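Local structure of molybdopterin biosynthesis moeA protein (Pyrococcus horikoshii, 1WU2) at residues Leu16-Ile21 and Lys312-Lys317; Asn22-Thr27 and Ala316-Ala321. The protein probably takes part in molybdenum cofactor biosynthesis, as a MoeA-family protein with a probable molybdopterin-binding domain. All blocks are in the same frame, centred on the assembly; numbering follows the deposited sequence.

Contact 1: Leu16-Ile21 and Lys312-Lys317; sequences LLLDDI and KHALAK
L18 is the bump of this interface, and the hollow that receives it is the backbone of the facing helix at A314. Its CD2 methyl lies 3.6 Å from A314 CA and also touches H313 O, a depth of approach possible because alanine carries nothing beyond CB. The A314 CB methyl in turn meets L17 CD2 at 4.1 Å, and I21 CG1 approaches it at 4.3 Å, while the other branch of I21, CG2, rests 3.9 Å from A314 O. Leucine and isoleucine suit these places because their branched ends put L17 CD2, L18 CD2 and I21 CG1 on several sides of the small A314 side chain. The helices 16-20 and 312-317 pack nearly parallel, at 24°, with axes 9.9 Å apart, joining the MoeA N-terminal region to the probable molybdopterin-binding domain.

Beside the apolar contacts, K317 reaches across the groove between the helices. With CG anti to the backbone N (chi1 -154°), its NZ donates to L18 O at 2.6 Å and to I21 O at 2.7 Å. It meets I21 O nearly head-on, at a C=O...N angle of 171°, but comes to L18 O from above the carbonyl plane, the opposite face being used by I21 N. L18 O, in the last helical turn, probably carries extra negative potential; I21 O lies just past the helix, and a long flexible amine can reach both. D19, close by, forms its salt bridge with K15.

L17 and A314 both lean on F294 of strand 293-295, L17 also packs on F310 of helix 300-319, and L17 and I21 touch Y289 of strand 288-290, whose hydroxyl bonds to D20.

Contact 2: Asn22-Thr27 and Ala316-Ala321; sequences NEIEDT and AKMVGA
The peptide carbonyl of M318 is the flat group that E23 and I24 surround. At its edge I24 N donates to M318 O, 2.9 Å away, in the carbonyl plane and on a lone pair, although the N-H...O angle is only 133°. One face is taken by E23, whose CG lies 3.4 Å from M318 O and whose CA offers it a C-H...O contact as well; I24 CB, at 3.6 Å from the same oxygen, lies on the other side of the plane. Setting CG of E23 anti to its nitrogen (chi1 -169°) carries an extended chain alongside the helix end, so that OE1 arrives 3.8 Å from G320 CA. One water donates to both E23 OE1 and K317 O, and OE2 forms salt bridges with K180 and K157.

Here helix 300-319 ends in a Schellman motif: A321 N bonds to A316 O at 2.8 Å, and a weak bond runs from G320 N to K317 O. G320, the C-prime residue, has a phi of 64°, which favours glycine, and its lack of a side chain leaves room for the E23 carboxylate.

On the apolar side, I24 and M318, a selenomethionine, cross obliquely. I24 CD1 meets M318 CE at 4.1 Å, the flexible chain bending at its last torsion. Nearer its root, M318 CG lies 3.6 Å from N22 O, and the side chain also packs on I21 and C251.

Overall arrangement
Both contacts fasten the N-terminal region to helix 300-319: contact 1 through helix 10-20, contact 2 through the loop that follows it. They share A316 and K317, their centres are about 10 Å apart, and I21 CG2 of contact 1 touches M318 CG of contact 2 at 3.4 Å. Each is partly buried. In contact 1 two helices meet through aliphatic groups, and a lysine side chain supplies the polar bonds to backbone carbonyls; in contact 2 an irregular loop meets a helix terminus through one backbone hydrogen bond, a bridging water and the E23 chain, beside the apolar pair I24 and M318. Exposed D19 and N22 mark the solvent side, buried L17, A314 and M318 the inner one.

Contact 1: Leu16-Ile21 and Lys312-Lys317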
loop_
_atom_site.group_PDB
_atom_site.type_symbol
_atom_site.label_atom_id
_atom_site.label_comp_id
_atom_site.label_asym_id
_atom_site.label_seq_id
_atom_site.Cartn_x
_atom_site.Cartn_y
_atom_site.Cartn_z
ATOM N N LEU A 16 10.177 -17.820 -17.891
ATOM C CA LEU A 16 10.590 -19.178 -17.546
ATOM C C LEU A 16 10.210 -19.475 -16.101
ATOM O O LEU A 16 9.680 -20.543 -15.798
ATOM C CB LEU A 16 12.106 -19.356 -17.728
ATOM C CG LEU A 16 12.641 -19.485 -19.157
ATOM C CD1 LEU A 16 14.161 -19.362 -19.174
ATOM C CD2 LEU A 16 12.210 -20.799 -19.797
ATOM N N LEU A 17 10.468 -18.503 -15.230
ATOM C CA LEU A 17 10.162 -18.594 -13.807
ATOM C C LEU A 17 8.662 -18.686 -13.528
ATOM O O LEU A 17 8.220 -19.562 -12.791
ATOM C CB LEU A 17 10.744 -17.378 -13.077
ATOM C CG LEU A 17 10.656 -17.373 -11.545
ATOM C CD1 LEU A 17 11.971 -16.911 -10.932
ATOM C CD2 LEU A 17 9.511 -16.499 -11.050
ATOM N N LEU A 18 7.885 -17.780 -14.116
ATOM C CA LEU A 18 6.450 -17.679 -13.823
ATOM C C LEU A 18 5.628 -18.807 -14.450
ATOM O O LEU A 18 4.603 -19.199 -13.898
ATOM C CB LEU A 18 5.892 -16.320 -14.271
ATOM C CG LEU A 18 6.341 -15.087 -13.485
ATOM C CD1 LEU A 18 5.784 -13.825 -14.127
ATOM C CD2 LEU A 18 5.922 -15.176 -12.016
ATOM N N ASP A 19 6.071 -19.319 -15.598
ATOM C CA ASP A 19 5.455 -20.494 -16.215
ATOM C C ASP A 19 5.608 -21.728 -15.315
ATOM O O ASP A 19 4.769 -22.626 -15.346
ATOM C CB ASP A 19 6.073 -20.791 -17.592
ATOM C CG ASP A 19 5.600 -19.832 -18.688
ATOM O OD1 ASP A 19 4.655 -19.037 -18.472
ATOM O OD2 ASP A 19 6.135 -19.811 -19.818
ATOM N N ASP A 20 6.682 -21.766 -14.530
ATOM C CA ASP A 20 6.919 -22.842 -13.565
ATOM C C ASP A 20 6.032 -22.736 -12.315
ATOM O O ASP A 20 5.823 -23.728 -11.616
ATOM C CB ASP A 20 8.397 -22.852 -13.148
ATOM C CG ASP A 20 8.838 -24.186 -12.567
ATOM O OD1 ASP A 20 8.680 -25.216 -13.250
ATOM O OD2 ASP A 20 9.366 -24.300 -11.441
ATOM N N ILE A 21 5.523 -21.535 -12.042
ATOM C CA ILE A 21 4.723 -21.256 -10.848
ATOM C C ILE A 21 3.225 -21.334 -11.154
ATOM O O ILE A 21 2.741 -20.701 -12.095
ATOM C CB ILE A 21 5.077 -19.851 -10.284
ATOM C CG1 ILE A 21 6.573 -19.749 -9.958
ATOM C CG2 ILE A 21 4.228 -19.527 -9.049
ATOM C CD1 ILE A 21 7.021 -20.522 -8.730
ATOM N N LYS A 312 8.095 -11.011 -6.112
ATOM C CA LYS A 312 6.848 -10.257 -6.003
ATOM C C LYS A 312 5.797 -10.754 -7.002
ATOM O O LYS A 312 4.638 -10.925 -6.652
ATOM C CB LYS A 312 7.127 -8.760 -6.222
ATOM C CG LYS A 312 5.891 -7.887 -6.366
ATOM C CD LYS A 312 6.218 -6.400 -6.247
ATOM C CE LYS A 312 6.785 -5.824 -7.533
ATOM N NZ LYS A 312 6.484 -4.373 -7.684
ATOM N N HIS A 313 6.220 -10.986 -8.239
ATOM C CA HIS A 313 5.314 -11.411 -9.306
ATOM C C HIS A 313 4.936 -12.888 -9.219
ATOM O O HIS A 313 3.847 -13.267 -9.641
ATOM C CB HIS A 313 5.930 -11.085 -10.669
ATOM C CG HIS A 313 6.214 -9.629 -10.849
ATOM N ND1 HIS A 313 5.225 -8.670 -10.798
ATOM C CD2 HIS A 313 7.376 -8.962 -11.034
ATOM C CE1 HIS A 313 5.765 -7.476 -10.963
ATOM N NE2 HIS A 313 7.069 -7.626 -11.108
ATOM N N ALA A 314 5.828 -13.712 -8.676
ATOM C CA ALA A 314 5.529 -15.125 -8.433
ATOM C C ALA A 314 4.475 -15.283 -7.343
ATOM O O ALA A 314 3.521 -16.039 -7.499
ATOM C CB ALA A 314 6.796 -15.884 -8.052
ATOM N N LEU A 315 4.658 -14.567 -6.240
ATOM C CA LEU A 315 3.708 -14.577 -5.127
ATOM C C LEU A 315 2.320 -14.104 -5.563
ATOM O O LEU A 315 1.309 -14.679 -5.163
ATOM C CB LEU A 315 4.218 -13.695 -3.988
ATOM C CG LEU A 315 5.407 -14.262 -3.213
ATOM C CD1 LEU A 315 6.118 -13.162 -2.444
ATOM C CD2 LEU A 315 4.957 -15.367 -2.263
ATOM N N ALA A 316 2.287 -13.057 -6.383
ATOM C CA ALA A 316 1.036 -12.520 -6.910
ATOM C C ALA A 316 0.330 -13.531 -7.809
ATOM O O ALA A 316 -0.889 -13.628 -7.792
ATOM C CB ALA A 316 1.291 -11.223 -7.669
ATOM N N LYS A 317 1.099 -14.285 -8.586
ATOM C CA LYS A 317 0.541 -15.324 -9.451
ATOM C C LYS A 317 -0.048 -16.481 -8.643
ATOM O O LYS A 317 -1.040 -17.083 -9.050
ATOM C CB LYS A 317 1.604 -15.858 -10.418
ATOM C CG LYS A 317 1.022 -16.437 -11.704
ATOM C CD LYS A 317 1.839 -17.592 -12.236
ATOM C CE LYS A 317 1.131 -18.274 -13.394
ATOM N NZ LYS A 317 2.068 -19.102 -14.186
#

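Contact 2: Asn22-Thr27 and Ala316-Ala321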
loop_
_atom_site.group_PDB
_atom_site.type_symbol
_atom_site.label_atom_id
_atom_site.label_comp_id
_atom_site.label_asym_id
_atom_site.label_seq_id
_atom_site.Cartn_x
_atom_site.Cartn_y
_atom_site.Cartn_z
ATOM N N ASN A 22 2.499 -22.106 -10.349
ATOM C CA ASN A 22 1.052 -22.253 -10.502
ATOM C C ASN A 22 0.286 -21.524 -9.401
ATOM O O ASN A 22 0.816 -21.290 -8.312
ATOM C CB ASN A 22 0.668 -23.733 -10.489
ATOM C CG ASN A 22 1.327 -24.516 -11.609
ATOM O OD1 ASN A 22 1.232 -24.147 -12.778
ATOM N ND2 ASN A 22 2.004 -25.600 -11.253
ATOM N N GLU A 23 -0.962 -21.167 -9.699
ATOM C CA GLU A 23 -1.862 -20.609 -8.699
ATOM C C GLU A 23 -2.199 -21.690 -7.676
ATOM O O GLU A 23 -2.674 -22.763 -8.040
ATOM C CB GLU A 23 -3.147 -20.082 -9.351
ATOM C CG GLU A 23 -4.010 -19.242 -8.417
ATOM C CD GLU A 23 -5.202 -18.613 -9.112
ATOM O OE1 GLU A 23 -4.997 -17.846 -10.075
ATOM O OE2 GLU A 23 -6.348 -18.880 -8.695
ATOM N N ILE A 24 -1.912 -21.417 -6.406
ATOM C CA ILE A 24 -2.322 -22.292 -5.308
ATOM C C ILE A 24 -3.843 -22.487 -5.331
ATOM O O ILE A 24 -4.595 -21.535 -5.539
ATOM C CB ILE A 24 -1.830 -21.718 -3.943
ATOM C CG1 ILE A 24 -0.365 -22.097 -3.714
ATOM C CG2 ILE A 24 -2.679 -22.222 -2.773
ATOM C CD1 ILE A 24 0.306 -21.313 -2.601
ATOM N N GLU A 25 -4.279 -23.726 -5.115
ATOM C CA GLU A 25 -5.701 -24.081 -5.179
ATOM C C GLU A 25 -6.395 -23.814 -3.850
ATOM O O GLU A 25 -7.545 -23.378 -3.824
ATOM C CB GLU A 25 -5.896 -25.564 -5.527
ATOM C CG GLU A 25 -5.047 -26.110 -6.668
ATOM C CD GLU A 25 -4.697 -27.576 -6.470
ATOM O OE1 GLU A 25 -5.570 -28.437 -6.727
ATOM O OE2 GLU A 25 -3.554 -27.871 -6.048
ATOM N N ASP A 26 -5.693 -24.091 -2.754
ATOM C CA ASP A 26 -6.287 -24.092 -1.417
ATOM C C ASP A 26 -6.856 -22.732 -1.019
ATOM O O ASP A 26 -6.235 -21.699 -1.259
ATOM C CB ASP A 26 -5.249 -24.522 -0.374
ATOM C CG ASP A 26 -4.846 -25.982 -0.505
ATOM O OD1 ASP A 26 -5.107 -26.594 -1.566
ATOM O OD2 ASP A 26 -4.257 -26.600 0.410
ATOM N N THR A 27 -8.043 -22.751 -0.412
ATOM C CA THR A 27 -8.665 -21.553 0.150
ATOM C C THR A 27 -9.067 -21.782 1.607
ATOM O O THR A 27 -9.047 -22.907 2.099
ATOM C CB THR A 27 -9.911 -21.141 -0.664
ATOM O OG1 THR A 27 -10.999 -22.022 -0.368
ATOM C CG2 THR A 27 -9.698 -21.318 -2.164
ATOM N N ALA A 316 2.287 -13.057 -6.383
ATOM C CA ALA A 316 1.036 -12.520 -6.910
ATOM C C ALA A 316 0.330 -13.531 -7.809
ATOM O O ALA A 316 -0.889 -13.628 -7.792
ATOM C CB ALA A 316 1.291 -11.223 -7.669
ATOM N N LYS A 317 1.099 -14.285 -8.586
ATOM C CA LYS A 317 0.541 -15.324 -9.451
ATOM C C LYS A 317 -0.048 -16.481 -8.643
ATOM O O LYS A 317 -1.040 -17.083 -9.050
ATOM C CB LYS A 317 1.604 -15.858 -10.418
ATOM C CG LYS A 317 1.022 -16.437 -11.704
ATOM C CD LYS A 317 1.839 -17.592 -12.236
ATOM C CE LYS A 317 1.131 -18.274 -13.394
ATOM N NZ LYS A 317 2.068 -19.102 -14.186
HETATM N N MSE A 318 0.558 -16.772 -7.494
HETATM C CA MSE A 318 0.151 -17.901 -6.653
HETATM C C MSE A 318 -1.206 -17.664 -5.977
HETATM O O MSE A 318 -1.965 -18.605 -5.770
HETATM C CB MSE A 318 1.232 -18.206 -5.605
HETATM C CG MSE A 318 2.481 -18.846 -6.192
HETATM SE SE MSE A 318 3.921 -19.140 -4.891
HETATM C CE MSE A 318 3.751 -21.035 -4.754
ATOM N N VAL A 319 -1.509 -16.411 -5.645
ATOM C CA VAL A 319 -2.813 -16.050 -5.081
ATOM C C VAL A 319 -3.751 -15.413 -6.120
ATOM O O VAL A 319 -4.898 -15.089 -5.808
ATOM C CB VAL A 319 -2.666 -15.098 -3.868
ATOM C CG1 VAL A 319 -1.850 -15.759 -2.765
ATOM C CG2 VAL A 319 -2.047 -13.753 -4.276
ATOM N N GLY A 320 -3.268 -15.243 -7.348
ATOM C CA GLY A 320 -4.031 -14.586 -8.396
ATOM C C GLY A 320 -4.343 -13.126 -8.107
ATOM O O GLY A 320 -5.392 -12.625 -8.512
ATOM N N ALA A 321 -3.432 -12.449 -7.411
ATOM C CA ALA A 321 -3.611 -11.049 -7.036
ATOM C C ALA A 321 -3.732 -10.140 -8.253
ATOM O O ALA A 321 -2.979 -10.277 -9.220
ATOM C CB ALA A 321 -2.456 -10.585 -6.158
HETATM O O HOH W 1 -2.606 -16.436 -10.901
#